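Local coordinates for SAM-dependent O-methyltransferase (PDB 1O54), which probably methylates N1 of adenosine 58 in tRNA, using S-adenosyl-L-methionine as the methyl donor, at residues E221-L226 with Y263-T268. Residues are numbered along the deposited sequence; the frame is centred on the assembly and turned at random.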
loop_
_atom_site.group_PDB
_atom_site.type_symbol
_atom_site.label_atom_id
_atom_site.label_comp_id
_atom_site.label_asym_id
_atom_site.label_seq_id
_atom_site.Cartn_x
_atom_site.Cartn_y
_atom_site.Cartn_z
ATOM N N GLU A 221 22.064 6.638 -5.525
ATOM C CA GLU A 221 23.126 7.159 -6.356
ATOM C C GLU A 221 22.638 8.346 -7.215
ATOM O O GLU A 221 23.345 9.354 -7.376
ATOM C CB GLU A 221 23.705 6.032 -7.227
ATOM C CG GLU A 221 24.976 6.404 -7.983
ATOM C CD GLU A 221 26.162 6.779 -7.103
ATOM O OE1 GLU A 221 26.355 6.151 -6.062
ATOM O OE2 GLU A 221 26.911 7.715 -7.481
ATOM N N THR A 222 21.413 8.254 -7.720
ATOM C CA THR A 222 20.854 9.295 -8.573
ATOM C C THR A 222 20.604 10.563 -7.777
ATOM O O THR A 222 20.941 11.673 -8.222
ATOM C CB THR A 222 19.569 8.764 -9.232
ATOM O OG1 THR A 222 19.873 7.603 -10.015
ATOM C CG2 THR A 222 19.007 9.790 -10.219
ATOM N N LEU A 223 20.065 10.404 -6.564
ATOM C CA LEU A 223 19.855 11.548 -5.687
ATOM C C LEU A 223 21.160 12.259 -5.351
ATOM O O LEU A 223 21.200 13.490 -5.335
ATOM C CB LEU A 223 19.199 11.113 -4.394
ATOM C CG LEU A 223 17.726 10.768 -4.455
ATOM C CD1 LEU A 223 17.308 10.153 -3.145
ATOM C CD2 LEU A 223 16.897 11.992 -4.740
ATOM N N LYS A 224 22.214 11.498 -5.100
ATOM C CA LYS A 224 23.523 12.094 -4.800
ATOM C C LYS A 224 23.958 13.007 -5.944
ATOM O O LYS A 224 24.447 14.114 -5.726
ATOM C CB LYS A 224 24.576 11.011 -4.599
ATOM C CG LYS A 224 25.910 11.593 -4.191
ATOM C CD LYS A 224 26.851 10.556 -3.679
ATOM C CE LYS A 224 28.180 11.207 -3.254
ATOM N NZ LYS A 224 28.030 12.037 -1.989
ATOM N N LYS A 225 23.797 12.514 -7.163
ATOM C CA LYS A 225 24.224 13.258 -8.340
ATOM C C LYS A 225 23.373 14.524 -8.559
ATOM O O LYS A 225 23.885 15.610 -8.841
ATOM C CB LYS A 225 24.217 12.317 -9.544
ATOM C CG LYS A 225 24.557 12.983 -10.842
ATOM C CD LYS A 225 25.927 13.622 -10.823
ATOM C CE LYS A 225 27.015 12.592 -10.555
ATOM N N LEU A 226 22.067 14.400 -8.385
ATOM C CA LEU A 226 21.176 15.557 -8.465
ATOM C C LEU A 226 21.568 16.661 -7.472
ATOM O O LEU A 226 21.523 17.863 -7.792
ATOM C CB LEU A 226 19.703 15.140 -8.226
ATOM C CG LEU A 226 19.050 14.365 -9.372
ATOM C CD1 LEU A 226 17.750 13.774 -8.912
ATOM C CD2 LEU A 226 18.768 15.237 -10.598
ATOM N N TYR A 263 10.812 3.334 -8.917
ATOM C CA TYR A 263 10.912 4.550 -8.114
ATOM C C TYR A 263 11.017 5.691 -9.114
ATOM O O TYR A 263 11.776 5.592 -10.062
ATOM C CB TYR A 263 12.133 4.522 -7.215
ATOM C CG TYR A 263 12.065 3.372 -6.223
ATOM C CD1 TYR A 263 12.728 2.186 -6.447
ATOM C CD2 TYR A 263 11.253 3.469 -5.094
ATOM C CE1 TYR A 263 12.644 1.140 -5.537
ATOM C CE2 TYR A 263 11.151 2.408 -4.182
ATOM C CZ TYR A 263 11.856 1.266 -4.410
ATOM O OH TYR A 263 11.807 0.190 -3.532
ATOM N N MET A 264 10.219 6.729 -8.920
ATOM C CA MET A 264 10.225 7.887 -9.789
ATOM C C MET A 264 10.878 9.063 -9.089
ATOM O O MET A 264 10.470 9.412 -7.969
ATOM C CB MET A 264 8.801 8.257 -10.133
ATOM C CG MET A 264 8.079 7.142 -10.846
ATOM S SD MET A 264 6.309 7.409 -11.107
ATOM C CE MET A 264 5.630 7.043 -9.444
ATOM N N ILE A 265 11.839 9.697 -9.747
ATOM C CA ILE A 265 12.561 10.814 -9.161
ATOM C C ILE A 265 12.360 12.036 -10.011
ATOM O O ILE A 265 12.511 11.951 -11.225
ATOM C CB ILE A 265 14.067 10.499 -9.072
ATOM C CG1 ILE A 265 14.338 9.177 -8.301
ATOM C CG2 ILE A 265 14.808 11.644 -8.417
ATOM C CD1 ILE A 265 15.755 8.683 -8.427
ATOM N N PHE A 266 12.033 13.162 -9.371
ATOM C CA PHE A 266 11.777 14.416 -10.074
ATOM C C PHE A 266 12.658 15.509 -9.516
ATOM O O PHE A 266 13.007 15.488 -8.341
ATOM C CB PHE A 266 10.313 14.795 -9.818
ATOM C CG PHE A 266 9.323 13.758 -10.298
ATOM C CD1 PHE A 266 8.906 12.756 -9.445
ATOM C CD2 PHE A 266 8.841 13.768 -11.572
ATOM C CE1 PHE A 266 7.999 11.759 -9.882
ATOM C CE2 PHE A 266 7.926 12.794 -12.008
ATOM C CZ PHE A 266 7.533 11.789 -11.150
ATOM N N ALA A 267 12.979 16.501 -10.342
ATOM C CA ALA A 267 13.739 17.664 -9.930
ATOM C C ALA A 267 13.456 18.808 -10.916
ATOM O O ALA A 267 13.022 18.577 -12.045
ATOM C CB ALA A 267 15.190 17.334 -9.893
ATOM N N THR A 268 13.674 20.033 -10.449
ATOM C CA THR A 268 13.500 21.239 -11.249
ATOM C C THR A 268 14.827 21.944 -11.394
ATOM O O THR A 268 15.468 22.208 -10.383
ATOM C CB THR A 268 12.487 22.140 -10.531
ATOM O OG1 THR A 268 11.197 21.483 -10.505
ATOM C CG2 THR A 268 12.295 23.452 -11.277
#
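Ile265 reaches from the strand into the inner face of the helix, and its two arms meet different residues there. The branch methyl CG2 lies 3.7 Å from CD1 of Leu226; Leu223 sends CD2 to the same methyl, at 4.2 Å. The longer arm runs the other way, chi1 -55° setting CG1 anti to the carbonyl carbon, and its end, CD1, rests 3.9 Å from CG2 of Thr222. A beta-branched residue suits this place: it fits an extended backbone and offers methyls in two directions at once. Leucines suit the helix, since their forked ends, meeting the methyls of Ile265 and Ala267 from the other side, fill the space between segment axes 10.3 Å apart. Thr222 can sit in this apolar layer because its hydroxyl is turned back beside the backbone N, where OG1 hydrogen-bonds to the carbonyl of Gln218 one turn earlier, leaving the methyl to face Ile265.

Packing is thinner farther along, where Ala267 brings just CB to within 4.2 Å of Leu226 CD2; at about the same backbone spacing, alanine offers a single methyl, and the contact is looser than at Ile265. On the outer side of the helix Lys224 extends into solvent, as fits a charged chain, and the aliphatic part of Lys225 touches Trp193. Phe266 points from the opposite face of the strand and packs on Met107 of helix 98-107. The sheet is thus sandwiched between helices. Helix 216-228 runs opposite to the parallel strands, yet its segment lies within 3° of the direction of strand 263-269, because that strand is inserted antiparallel to strand 207-213: the reversed last strand that marks the class I methyltransferase variant of the Rossmann-like alpha/beta/alpha sandwich.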